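Local coordinates for putative oxidoreductase (Gluconobacter oxydans, PDB 3WJ7), which belongs to the short-chain dehydrogenase/reductase family and probably carries out a nicotinamide-dependent redox reaction on carbonyl or aldehyde substrates, at residues Ile177-Ser182 / Tyr240-Glu245; Val137-Thr142 / Met306-Asp311; Ala228-Arg233 / Lys315-Ala320; Tyr123-Ala128 / Arg160-Val165. All coordinates share one frame; numbering follows the deposited sequence.

Contact 1 (Ile177-Ser182 / Tyr240-Glu245); sequences IIVNPS and YILGGE
Tyr-240, Leu-242 and Asn-180 carry most of a parallel strand pairing in which the backbone supplies the polar bonds and the side chains sort themselves onto two faces. Asn-180 is held through both ends of its own main chain: its N donates to Tyr-240 O at 2.8 Å, and its O accepts from Leu-242 N along a nearly straight bond, with an N-H...O angle of 170°. The pattern continues on both flanks, where Tyr-240 N reaches Ile-178 O at 2.7 Å over a more bent path and Ser-182 N reaches Leu-242 O at 3.2 Å. Tyr-240 and Leu-242 then share one face of the sheet with Val-179 and Pro-181. The tyrosine ring offers its edge to Ile-177, CE1 lying 3.8 Å from CG2 of that isoleucine, while its hydroxyl bonds to Lys-235 N. Leu-242 leans across Val-179, its CD1 meeting Val-179 CG1 at 3.7 Å. Helix 220-233 covers this face with Ala-230, His-227 and Val-223. In this part of the Rossmann-type sheet, buried peptide groups satisfy one another from strand to strand, leaving the apolar groups on that face to pack against the covering helix.

Contact 2 (Val137-Thr142 / Met306-Asp311); sequences VPADET and MFFSSD
Phe-308 has its CG anti to the carbonyl carbon (chi1 -65°) and its ring turned by a chi2 of -87°, a setting that brings CD1 to 3.9 Å from Ala-139 CB, which meets the ring obliquely. Ser-309 swings the other way, OG opposite its own N (chi1 -180°), where the hydroxyl accepts from Asp-311 N in an ST turn at the start of helix 311-317. Between these two side chains the backbones carry the contact. Ala-139 gives its N to Phe-307 O at 2.6 Å and takes Ser-309 N on its O at 2.8 Å, the first bond nearly straight, the second somewhat bent. Pro-138 packs its CB against the peptide that follows Phe-308, 3.8 Å from Phe-308 C. Beyond the bridge, Asp-140 OD1 accepts from Thr-142 N at 3.0 Å. The Phe-308 side chain also touches Val-127, Leu-130 and Leu-132, and the backbone N of Phe-308 bonds to Asn-246 OD1. The arrangement is an isolated beta bridge between two loops, flanked by an Asx turn on one chain and an ST turn on the other, and it ties the segment following strand 120-124 to the C-terminal region.

Contact 3 (Ala228-Arg233 / Lys315-Ala320); sequences ALALER and KELGYA
Leu-229 and Leu-317 pass each other so that each lays its branches mainly on the backbone of the opposite segment, and the two side chains touch each other more lightly. Leu-317 directs CD1 at the main chain of Ala-230, 4.0 Å from its N, and CD2 at the end of the helix, 3.8 Å from Arg-233 O. Its CG lies anti to the carbonyl carbon (chi1 -56°), which carries the fork to the helix although the bond leaving the backbone runs past it. Leu-229 answers with CD1 at 3.8 Å from Tyr-319 CA and CD2 near Leu-317 O. Helix 220-233 is one of the helices flanking the Rossmann-type sheet: Ala-230 faces Ile-177 and Val-179 on its inner side, and Leu-317 also reaches Tyr-240. Cutting Leu-317 back to an alanine is likely to open a gap between Ala-230 and Tyr-240 and to take the leucine methyls off the last turn of the helix. Arg-233 lies across the outer side, its chain bent at chi3. Its CD comes to 3.8 Å from Leu-317 O, and its guanidinium turns an edge toward the Leu-317 carbonyl carbon without a hydrogen bond. Gly-318, with a phi of 64°, leads the chain out of helix 311-317 toward Tyr-319, whose hydroxyl bonds to Gly-243 O.

Contact 4 (Tyr123-Ala128 / Arg160-Val165); sequences YCSSVA and RAEQEV
Ser-125 OG donates to Glu-162 OE2 at 3.1 Å, a side-chain bond that fastens the residue just past a strand to a helix. The two belong to a beta-alpha-beta crossover of the Rossmann-type fold, in which strand 120-124, helix 153-172 and strand 176-185 follow one another; the helix carries near its start the Tyr-Xaa-Xaa-Xaa-Lys sequence characteristic of short-chain dehydrogenases. The carboxylate is approached on its anti side, with the hydroxyl 34° out of its plane. Glu-162 reaches this far because its CG is trans to the backbone N (chi1 163°) and the chain stays extended beyond. Its other oxygen, OE1, makes a long, weak ion pair with Lys-239. A leucine at Glu-162 would probably cost the buried Ser-125 hydroxyl this acceptor and leave its rotation less firmly set. Apolar packing takes over one turn further along the helix. Val-165 sets CG2 over the Tyr-123 ring, 3.9 Å from the centroid and only 14° off the normal, a CH-pi contact. Arg-160, turned from the strand, forms a salt bridge with Asp-94 of a second subunit. On the opposite face of the tyrosine ring lies Ser-125 N, offset toward the rim, while Tyr-123 OH comes to 3.6 Å from Ala-161 CB.

How the contacts relate
Contacts 1 and 4 are the buried pair and meet in one sheet: strand 120-124 bonds through its backbone to strand 176-185, so the helix attached in contact 4 and the strand pairing of contact 1 lie on a common frame. Contacts 2 and 3 are only partly buried and bring the C-terminal region onto it, one through two loops and the other through a helix end and the turn after it. Their chemistry differs accordingly, with main-chain bonds in contacts 1 and 2, apolar packing with no hydrogen bond in contact 3, and a mixture of side-chain bond and CH-pi packing in contact 4. Strand 239-248 links three of them, receiving Ser-310 and Glu-141 from contact 2 and Tyr-319 from contact 3.

Contact 1 (Ile177-Ser182 / Tyr240-Glu245)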
loop_
_atom_site.group_PDB
_atom_site.type_symbol
_atom_site.label_atom_id
_atom_site.label_comp_id
_atom_site.label_asym_id
_atom_site.label_seq_id
_atom_site.Cartn_x
_atom_site.Cartn_y
_atom_site.Cartn_z
ATOM N N ILE A 177 -29.357 -4.489 -9.731
ATOM C CA ILE A 177 -29.993 -4.221 -8.464
ATOM C C ILE A 177 -28.930 -4.509 -7.418
ATOM O O ILE A 177 -28.260 -5.548 -7.493
ATOM C CB ILE A 177 -31.144 -5.211 -8.271
ATOM C CG1 ILE A 177 -32.279 -4.911 -9.261
ATOM C CG2 ILE A 177 -31.562 -5.291 -6.811
ATOM C CD1 ILE A 177 -33.359 -5.992 -9.406
ATOM N N ILE A 178 -28.782 -3.610 -6.437
ATOM C CA ILE A 178 -27.775 -3.745 -5.378
ATOM C C ILE A 178 -28.345 -4.146 -4.014
ATOM O O ILE A 178 -29.309 -3.565 -3.494
ATOM C CB ILE A 178 -26.987 -2.441 -5.164
ATOM C CG1 ILE A 178 -26.451 -1.933 -6.491
ATOM C CG2 ILE A 178 -25.875 -2.631 -4.100
ATOM C CD1 ILE A 178 -25.751 -0.583 -6.381
ATOM N N VAL A 179 -27.627 -5.068 -3.395
ATOM C CA VAL A 179 -27.911 -5.613 -2.102
ATOM C C VAL A 179 -26.680 -5.284 -1.200
ATOM O O VAL A 179 -25.521 -5.306 -1.653
ATOM C CB VAL A 179 -28.192 -7.091 -2.400
ATOM C CG1 VAL A 179 -27.467 -8.079 -1.524
ATOM C CG2 VAL A 179 -29.703 -7.352 -2.560
ATOM N N ASN A 180 -26.942 -4.912 0.045
ATOM C CA ASN A 180 -25.949 -4.551 1.040
ATOM C C ASN A 180 -26.173 -5.397 2.324
ATOM O O ASN A 180 -26.842 -4.969 3.257
ATOM C CB ASN A 180 -26.076 -3.062 1.385
ATOM C CG ASN A 180 -25.924 -2.138 0.170
ATOM O OD1 ASN A 180 -24.861 -1.522 -0.025
ATOM N ND2 ASN A 180 -26.980 -2.009 -0.631
ATOM N N PRO A 181 -25.636 -6.615 2.373
ATOM C CA PRO A 181 -25.693 -7.425 3.594
ATOM C C PRO A 181 -24.924 -6.766 4.750
ATOM O O PRO A 181 -23.973 -6.038 4.505
ATOM C CB PRO A 181 -24.938 -8.692 3.215
ATOM C CG PRO A 181 -24.779 -8.662 1.726
ATOM C CD PRO A 181 -24.811 -7.231 1.325
ATOM N N SER A 182 -25.371 -6.984 5.984
ATOM C CA SER A 182 -24.626 -6.557 7.152
ATOM C C SER A 182 -23.589 -7.649 7.424
ATOM O O SER A 182 -22.977 -8.171 6.498
ATOM C CB SER A 182 -25.558 -6.354 8.355
ATOM O OG SER A 182 -26.249 -7.555 8.704
ATOM N N TYR A 240 -30.533 -2.321 -1.424
ATOM C CA TYR A 240 -31.321 -2.791 -0.294
ATOM C C TYR A 240 -30.440 -3.350 0.766
ATOM O O TYR A 240 -29.680 -4.273 0.511
ATOM C CB TYR A 240 -32.324 -3.865 -0.747
ATOM C CG TYR A 240 -33.228 -3.490 -1.905
ATOM C CD1 TYR A 240 -32.784 -3.607 -3.236
ATOM C CD2 TYR A 240 -34.532 -3.044 -1.679
ATOM C CE1 TYR A 240 -33.614 -3.274 -4.309
ATOM C CE2 TYR A 240 -35.374 -2.710 -2.745
ATOM C CZ TYR A 240 -34.922 -2.829 -4.048
ATOM O OH TYR A 240 -35.746 -2.510 -5.093
ATOM N N ILE A 241 -30.508 -2.777 1.960
ATOM C CA ILE A 241 -29.767 -3.303 3.134
ATOM C C ILE A 241 -30.348 -4.656 3.553
ATOM O O ILE A 241 -31.552 -4.796 3.678
ATOM C CB ILE A 241 -29.850 -2.329 4.332
ATOM C CG1 ILE A 241 -29.039 -1.071 4.044
ATOM C CG2 ILE A 241 -29.318 -2.974 5.603
ATOM C CD1 ILE A 241 -29.504 0.169 4.749
ATOM N N LEU A 242 -29.499 -5.652 3.760
ATOM C CA LEU A 242 -29.968 -6.931 4.202
ATOM C C LEU A 242 -29.406 -7.187 5.571
ATOM O O LEU A 242 -28.457 -7.934 5.710
ATOM C CB LEU A 242 -29.559 -8.022 3.223
ATOM C CG LEU A 242 -30.158 -8.021 1.793
ATOM C CD1 LEU A 242 -29.758 -9.307 1.047
ATOM C CD2 LEU A 242 -31.714 -7.795 1.717
ATOM N N GLY A 243 -29.983 -6.550 6.596
ATOM C CA GLY A 243 -29.496 -6.693 7.975
ATOM C C GLY A 243 -30.328 -7.692 8.738
ATOM O O GLY A 243 -31.296 -8.218 8.200
ATOM N N GLY A 244 -29.963 -7.960 9.988
ATOM C CA GLY A 244 -30.858 -8.631 10.927
ATOM C C GLY A 244 -31.106 -7.772 12.172
ATOM O O GLY A 244 -32.194 -7.194 12.331
ATOM N N GLU A 245 -30.092 -7.657 13.033
ATOM C CA GLU A 245 -30.207 -7.079 14.377
ATOM C C GLU A 245 -29.019 -6.201 14.725
ATOM O O GLU A 245 -27.868 -6.572 14.493
ATOM C CB GLU A 245 -30.259 -8.218 15.392
ATOM C CG GLU A 245 -30.833 -7.869 16.750
ATOM C CD GLU A 245 -30.948 -9.086 17.669
ATOM O OE1 GLU A 245 -31.567 -10.118 17.285
ATOM O OE2 GLU A 245 -30.408 -9.014 18.796
#

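Contact 2 (Val137-Thr142 / Met306-Asp311)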
loop_
_atom_site.group_PDB
_atom_site.type_symbol
_atom_site.label_atom_id
_atom_site.label_comp_id
_atom_site.label_asym_id
_atom_site.label_seq_id
_atom_site.Cartn_x
_atom_site.Cartn_y
_atom_site.Cartn_z
ATOM N N VAL A 137 -28.700 6.504 15.810
ATOM C CA VAL A 137 -29.926 6.037 15.144
ATOM C C VAL A 137 -29.512 5.249 13.887
ATOM O O VAL A 137 -28.648 5.689 13.120
ATOM C CB VAL A 137 -30.871 7.222 14.819
ATOM C CG1 VAL A 137 -31.975 6.849 13.818
ATOM C CG2 VAL A 137 -31.461 7.780 16.112
ATOM N N PRO A 138 -30.103 4.060 13.682
ATOM C CA PRO A 138 -29.644 3.155 12.612
ATOM C C PRO A 138 -29.623 3.791 11.209
ATOM O O PRO A 138 -30.569 4.493 10.826
ATOM C CB PRO A 138 -30.665 2.014 12.679
ATOM C CG PRO A 138 -31.086 1.998 14.126
ATOM C CD PRO A 138 -31.191 3.454 14.483
ATOM N N ALA A 139 -28.563 3.539 10.441
ATOM C CA ALA A 139 -28.393 4.215 9.165
ATOM C C ALA A 139 -29.226 3.484 8.121
ATOM O O ALA A 139 -29.745 2.384 8.386
ATOM C CB ALA A 139 -26.912 4.283 8.774
ATOM N N ASP A 140 -29.378 4.088 6.941
ATOM C CA ASP A 140 -30.126 3.429 5.854
ATOM C C ASP A 140 -29.529 3.736 4.450
ATOM O O ASP A 140 -28.502 4.369 4.326
ATOM C CB ASP A 140 -31.624 3.822 5.943
ATOM C CG ASP A 140 -31.881 5.280 5.492
ATOM O OD1 ASP A 140 -30.936 6.073 5.296
ATOM O OD2 ASP A 140 -33.033 5.654 5.300
ATOM N N GLU A 141 -30.199 3.314 3.394
ATOM C CA GLU A 141 -29.735 3.530 2.012
ATOM C C GLU A 141 -29.585 5.015 1.604
ATOM O O GLU A 141 -28.932 5.304 0.619
ATOM C CB GLU A 141 -30.675 2.816 1.031
ATOM C CG GLU A 141 -30.868 1.307 1.251
ATOM C CD GLU A 141 -31.807 0.904 2.403
ATOM O OE1 GLU A 141 -32.099 1.739 3.316
ATOM O OE2 GLU A 141 -32.218 -0.295 2.406
ATOM N N THR A 142 -30.162 5.941 2.378
ATOM C CA THR A 142 -30.192 7.386 2.072
ATOM C C THR A 142 -29.110 8.194 2.792
ATOM O O THR A 142 -28.854 9.367 2.435
ATOM C CB THR A 142 -31.533 7.967 2.541
ATOM O OG1 THR A 142 -32.590 7.255 1.895
ATOM C CG2 THR A 142 -31.660 9.458 2.218
ATOM N N MET A 306 -22.095 0.785 13.900
ATOM C CA MET A 306 -22.472 0.278 12.600
ATOM C C MET A 306 -23.884 -0.309 12.656
ATOM O O MET A 306 -24.096 -1.528 12.596
ATOM C CB MET A 306 -21.445 -0.742 12.121
ATOM C CG MET A 306 -20.102 -0.121 11.794
ATOM S SD MET A 306 -19.266 -1.163 10.587
ATOM C CE MET A 306 -20.074 -0.843 8.967
ATOM N N PHE A 307 -24.851 0.581 12.775
ATOM C CA PHE A 307 -26.234 0.193 13.009
ATOM C C PHE A 307 -27.029 0.553 11.764
ATOM O O PHE A 307 -26.871 1.650 11.206
ATOM C CB PHE A 307 -26.731 0.907 14.250
ATOM C CG PHE A 307 -26.467 0.161 15.549
ATOM C CD1 PHE A 307 -25.604 -0.949 15.603
ATOM C CD2 PHE A 307 -27.069 0.597 16.737
ATOM C CE1 PHE A 307 -25.372 -1.624 16.798
ATOM C CE2 PHE A 307 -26.836 -0.075 17.943
ATOM C CZ PHE A 307 -25.985 -1.184 17.971
ATOM N N PHE A 308 -27.815 -0.389 11.267
ATOM C CA PHE A 308 -28.487 -0.185 9.981
ATOM C C PHE A 308 -29.887 -0.671 10.077
ATOM O O PHE A 308 -30.145 -1.606 10.822
ATOM C CB PHE A 308 -27.767 -0.940 8.846
ATOM C CG PHE A 308 -26.397 -0.429 8.575
ATOM C CD1 PHE A 308 -26.205 0.628 7.695
ATOM C CD2 PHE A 308 -25.313 -0.952 9.252
ATOM C CE1 PHE A 308 -24.928 1.143 7.487
ATOM C CE2 PHE A 308 -24.024 -0.450 9.037
ATOM C CZ PHE A 308 -23.846 0.607 8.158
ATOM N N SER A 309 -30.784 -0.053 9.312
ATOM C CA SER A 309 -32.190 -0.476 9.243
ATOM C C SER A 309 -32.379 -1.301 8.010
ATOM O O SER A 309 -31.802 -0.964 6.964
ATOM C CB SER A 309 -33.090 0.750 9.094
ATOM O OG SER A 309 -34.465 0.381 9.033
ATOM N N SER A 310 -33.208 -2.340 8.097
ATOM C CA SER A 310 -33.577 -3.136 6.926
ATOM C C SER A 310 -35.017 -2.868 6.490
ATOM O O SER A 310 -35.700 -3.744 5.916
ATOM C CB SER A 310 -33.394 -4.621 7.218
ATOM O OG SER A 310 -32.089 -4.875 7.680
ATOM N N ASP A 311 -35.499 -1.664 6.782
ATOM C CA ASP A 311 -36.908 -1.402 6.550
ATOM C C ASP A 311 -37.275 -1.334 5.057
ATOM O O ASP A 311 -38.317 -1.856 4.653
ATOM C CB ASP A 311 -37.390 -0.203 7.368
ATOM C CG ASP A 311 -37.602 -0.554 8.850
ATOM O OD1 ASP A 311 -37.674 -1.760 9.189
ATOM O OD2 ASP A 311 -37.692 0.373 9.683
#

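Contact 3 (Ala228-Arg233 / Lys315-Ala320)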
loop_
_atom_site.group_PDB
_atom_site.type_symbol
_atom_site.label_atom_id
_atom_site.label_comp_id
_atom_site.label_asym_id
_atom_site.label_seq_id
_atom_site.Cartn_x
_atom_site.Cartn_y
_atom_site.Cartn_z
ATOM N N ALA A 228 -32.521 -13.602 -3.366
ATOM C CA ALA A 228 -33.520 -14.159 -4.270
ATOM C C ALA A 228 -34.670 -13.179 -4.414
ATOM O O ALA A 228 -35.168 -12.929 -5.526
ATOM C CB ALA A 228 -33.991 -15.529 -3.796
ATOM N N LEU A 229 -35.054 -12.592 -3.275
ATOM C CA LEU A 229 -36.133 -11.577 -3.217
ATOM C C LEU A 229 -35.801 -10.349 -4.007
ATOM O O LEU A 229 -36.702 -9.713 -4.530
ATOM C CB LEU A 229 -36.407 -11.160 -1.765
ATOM C CG LEU A 229 -36.862 -12.339 -0.900
ATOM C CD1 LEU A 229 -36.931 -11.985 0.588
ATOM C CD2 LEU A 229 -38.175 -12.864 -1.471
ATOM N N ALA A 230 -34.512 -9.984 -4.075
ATOM C CA ALA A 230 -34.135 -8.815 -4.876
ATOM C C ALA A 230 -34.247 -9.110 -6.361
ATOM O O ALA A 230 -34.631 -8.221 -7.122
ATOM C CB ALA A 230 -32.757 -8.317 -4.546
ATOM N N LEU A 231 -33.918 -10.345 -6.756
ATOM C CA LEU A 231 -34.159 -10.804 -8.110
ATOM C C LEU A 231 -35.660 -10.809 -8.444
ATOM O O LEU A 231 -36.033 -10.440 -9.564
ATOM C CB LEU A 231 -33.608 -12.222 -8.325
ATOM C CG LEU A 231 -34.131 -12.889 -9.610
ATOM C CD1 LEU A 231 -33.485 -12.336 -10.842
ATOM C CD2 LEU A 231 -33.863 -14.365 -9.602
ATOM N N GLU A 232 -36.511 -11.239 -7.502
ATOM C CA GLU A 232 -37.958 -11.330 -7.787
ATOM C C GLU A 232 -38.690 -9.995 -7.750
ATOM O O GLU A 232 -39.407 -9.700 -8.692
ATOM C CB GLU A 232 -38.647 -12.365 -6.919
ATOM C CG GLU A 232 -38.336 -13.784 -7.386
ATOM C CD GLU A 232 -38.107 -14.763 -6.235
ATOM O OE1 GLU A 232 -38.508 -14.444 -5.091
ATOM O OE2 GLU A 232 -37.515 -15.854 -6.465
ATOM N N ARG A 233 -38.451 -9.161 -6.726
ATOM C CA ARG A 233 -39.279 -7.958 -6.499
ATOM C C ARG A 233 -38.505 -6.641 -6.431
ATOM O O ARG A 233 -39.081 -5.601 -6.126
ATOM C CB ARG A 233 -40.183 -8.114 -5.238
ATOM C CG ARG A 233 -40.779 -9.515 -5.038
ATOM C CD ARG A 233 -41.639 -9.688 -3.778
ATOM N NE ARG A 233 -43.072 -9.431 -4.003
ATOM C CZ ARG A 233 -43.834 -8.570 -3.311
ATOM N NH1 ARG A 233 -43.337 -7.845 -2.300
ATOM N NH2 ARG A 233 -45.122 -8.444 -3.624
ATOM N N LYS A 315 -40.380 -3.700 3.571
ATOM C CA LYS A 315 -41.581 -3.233 2.916
ATOM C C LYS A 315 -41.541 -3.635 1.472
ATOM O O LYS A 315 -42.496 -4.199 0.960
ATOM C CB LYS A 315 -41.677 -1.708 2.990
ATOM C CG LYS A 315 -41.548 -1.178 4.412
ATOM C CD LYS A 315 -41.720 0.332 4.474
ATOM C CE LYS A 315 -41.321 0.848 5.853
ATOM N NZ LYS A 315 -41.125 2.320 5.816
ATOM N N GLU A 316 -40.424 -3.352 0.814
ATOM C CA GLU A 316 -40.375 -3.434 -0.637
ATOM C C GLU A 316 -40.128 -4.841 -1.141
ATOM O O GLU A 316 -40.281 -5.103 -2.338
ATOM C CB GLU A 316 -39.336 -2.468 -1.207
ATOM C CG GLU A 316 -39.487 -1.048 -0.678
ATOM C CD GLU A 316 -40.121 -0.095 -1.665
ATOM O OE1 GLU A 316 -41.288 -0.327 -2.082
ATOM O OE2 GLU A 316 -39.436 0.893 -2.019
ATOM N N LEU A 317 -39.758 -5.763 -0.258
ATOM C CA LEU A 317 -39.359 -7.080 -0.776
ATOM C C LEU A 317 -39.959 -8.215 -0.016
ATOM O O LEU A 317 -39.866 -9.355 -0.465
ATOM C CB LEU A 317 -37.818 -7.265 -0.777
ATOM C CG LEU A 317 -36.798 -6.350 -1.461
ATOM C CD1 LEU A 317 -35.484 -7.110 -1.465
ATOM C CD2 LEU A 317 -37.134 -5.925 -2.890
ATOM N N GLY A 318 -40.513 -7.913 1.161
ATOM C CA GLY A 318 -40.938 -8.952 2.111
ATOM C C GLY A 318 -39.795 -9.811 2.659
ATOM O O GLY A 318 -39.937 -11.030 2.820
ATOM N N TYR A 319 -38.662 -9.164 2.928
ATOM C CA TYR A 319 -37.494 -9.742 3.605
ATOM C C TYR A 319 -37.774 -9.939 5.083
ATOM O O TYR A 319 -38.223 -9.012 5.736
ATOM C CB TYR A 319 -36.356 -8.724 3.454
ATOM C CG TYR A 319 -35.084 -9.015 4.194
ATOM C CD1 TYR A 319 -34.363 -10.205 3.965
ATOM C CD2 TYR A 319 -34.575 -8.092 5.085
ATOM C CE1 TYR A 319 -33.174 -10.469 4.638
ATOM C CE2 TYR A 319 -33.387 -8.328 5.756
ATOM C CZ TYR A 319 -32.687 -9.500 5.511
ATOM O OH TYR A 319 -31.564 -9.723 6.201
ATOM N N ALA A 320 -37.494 -11.116 5.634
ATOM C CA ALA A 320 -37.895 -11.383 7.041
ATOM C C ALA A 320 -36.755 -12.021 7.809
ATOM O O ALA A 320 -36.750 -13.232 8.007
ATOM C CB ALA A 320 -39.158 -12.275 7.101
#

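Contact 4 (Tyr123-Ala128 / Arg160-Val165)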
loop_
_atom_site.group_PDB
_atom_site.type_symbol
_atom_site.label_atom_id
_atom_site.label_comp_id
_atom_site.label_asym_id
_atom_site.label_seq_id
_atom_site.Cartn_x
_atom_site.Cartn_y
_atom_site.Cartn_z
ATOM N N TYR A 123 -26.042 -7.361 -7.665
ATOM C CA TYR A 123 -24.742 -7.092 -7.161
ATOM C C TYR A 123 -24.731 -7.144 -5.640
ATOM O O TYR A 123 -25.484 -6.399 -4.955
ATOM C CB TYR A 123 -24.260 -5.735 -7.632
ATOM C CG TYR A 123 -22.917 -5.419 -7.023
ATOM C CD1 TYR A 123 -21.840 -6.273 -7.208
ATOM C CD2 TYR A 123 -22.753 -4.331 -6.204
ATOM C CE1 TYR A 123 -20.607 -6.018 -6.642
ATOM C CE2 TYR A 123 -21.529 -4.053 -5.630
ATOM C CZ TYR A 123 -20.467 -4.905 -5.860
ATOM O OH TYR A 123 -19.279 -4.634 -5.305
ATOM N N CYS A 124 -23.862 -8.012 -5.108
ATOM C CA CYS A 124 -23.711 -8.117 -3.673
ATOM C C CYS A 124 -22.707 -7.133 -3.198
ATOM O O CYS A 124 -21.542 -7.197 -3.555
ATOM C CB CYS A 124 -23.342 -9.510 -3.242
ATOM S SG CYS A 124 -23.698 -9.775 -1.463
ATOM N N SER A 125 -23.143 -6.182 -2.392
ATOM C CA SER A 125 -22.219 -5.164 -1.912
ATOM C C SER A 125 -22.212 -5.273 -0.417
ATOM O O SER A 125 -22.205 -6.371 0.084
ATOM C CB SER A 125 -22.697 -3.825 -2.398
ATOM O OG SER A 125 -22.219 -2.748 -1.656
ATOM N N SER A 126 -22.251 -4.202 0.354
ATOM C CA SER A 126 -22.210 -4.439 1.792
ATOM C C SER A 126 -22.539 -3.181 2.505
ATOM O O SER A 126 -22.416 -2.090 1.927
ATOM C CB SER A 126 -20.827 -4.949 2.204
ATOM O OG SER A 126 -20.524 -4.607 3.534
ATOM N N VAL A 127 -22.959 -3.301 3.765
ATOM C CA VAL A 127 -23.141 -2.073 4.546
ATOM C C VAL A 127 -21.829 -1.274 4.665
ATOM O O VAL A 127 -21.875 -0.066 4.968
ATOM C CB VAL A 127 -23.752 -2.302 5.938
ATOM C CG1 VAL A 127 -25.161 -2.833 5.799
ATOM C CG2 VAL A 127 -22.867 -3.206 6.808
ATOM N N ALA A 128 -20.671 -1.917 4.414
ATOM C CA ALA A 128 -19.398 -1.184 4.512
ATOM C C ALA A 128 -19.288 -0.082 3.453
ATOM O O ALA A 128 -18.589 0.882 3.634
ATOM C CB ALA A 128 -18.226 -2.131 4.468
ATOM N N ARG A 160 -15.691 2.023 -3.258
ATOM C CA ARG A 160 -15.351 2.293 -4.633
ATOM C C ARG A 160 -16.044 1.366 -5.612
ATOM O O ARG A 160 -16.541 1.809 -6.698
ATOM C CB ARG A 160 -13.842 2.244 -4.862
ATOM C CG ARG A 160 -13.150 3.402 -4.188
ATOM C CD ARG A 160 -11.763 3.605 -4.732
ATOM N NE ARG A 160 -11.293 4.897 -4.248
ATOM C CZ ARG A 160 -10.047 5.127 -3.841
ATOM N NH1 ARG A 160 -9.146 4.150 -3.846
ATOM N NH2 ARG A 160 -9.694 6.335 -3.441
ATOM N N ALA A 161 -16.106 0.087 -5.244
ATOM C CA ALA A 161 -16.753 -0.907 -6.117
ATOM C C ALA A 161 -18.243 -0.585 -6.264
ATOM O O ALA A 161 -18.784 -0.539 -7.399
ATOM C CB ALA A 161 -16.549 -2.320 -5.588
ATOM N N GLU A 162 -18.900 -0.302 -5.143
ATOM C CA GLU A 162 -20.307 0.050 -5.245
ATOM C C GLU A 162 -20.452 1.298 -6.133
ATOM O O GLU A 162 -21.366 1.351 -6.959
ATOM C CB GLU A 162 -21.001 0.243 -3.881
ATOM C CG GLU A 162 -22.317 1.004 -4.019
ATOM C CD GLU A 162 -23.148 1.047 -2.747
ATOM O OE1 GLU A 162 -23.374 2.150 -2.192
ATOM O OE2 GLU A 162 -23.585 -0.018 -2.284
ATOM N N GLN A 163 -19.580 2.292 -5.980
ATOM C CA GLN A 163 -19.720 3.515 -6.802
ATOM C C GLN A 163 -19.582 3.186 -8.275
ATOM O O GLN A 163 -20.292 3.762 -9.090
ATOM C CB GLN A 163 -18.750 4.632 -6.418
ATOM C CG GLN A 163 -19.053 5.294 -5.073
ATOM C CD GLN A 163 -20.459 5.884 -4.993
ATOM O OE1 GLN A 163 -21.266 5.468 -4.176
ATOM N NE2 GLN A 163 -20.751 6.853 -5.853
ATOM N N GLU A 164 -18.701 2.241 -8.609
ATOM C CA GLU A 164 -18.577 1.793 -9.976
ATOM C C GLU A 164 -19.888 1.239 -10.531
ATOM O O GLU A 164 -20.294 1.568 -11.634
ATOM C CB GLU A 164 -17.495 0.734 -10.106
ATOM C CG GLU A 164 -16.171 1.277 -10.564
ATOM C CD GLU A 164 -16.010 1.316 -12.093
ATOM O OE1 GLU A 164 -16.926 1.787 -12.843
ATOM O OE2 GLU A 164 -14.917 0.879 -12.551
ATOM N N VAL A 165 -20.531 0.361 -9.773
ATOM C CA VAL A 165 -21.772 -0.193 -10.217
ATOM C C VAL A 165 -22.775 0.953 -10.433
ATOM O O VAL A 165 -23.421 1.010 -11.495
ATOM C CB VAL A 165 -22.277 -1.277 -9.252
ATOM C CG1 VAL A 165 -23.647 -1.758 -9.698
ATOM C CG2 VAL A 165 -21.305 -2.449 -9.202
#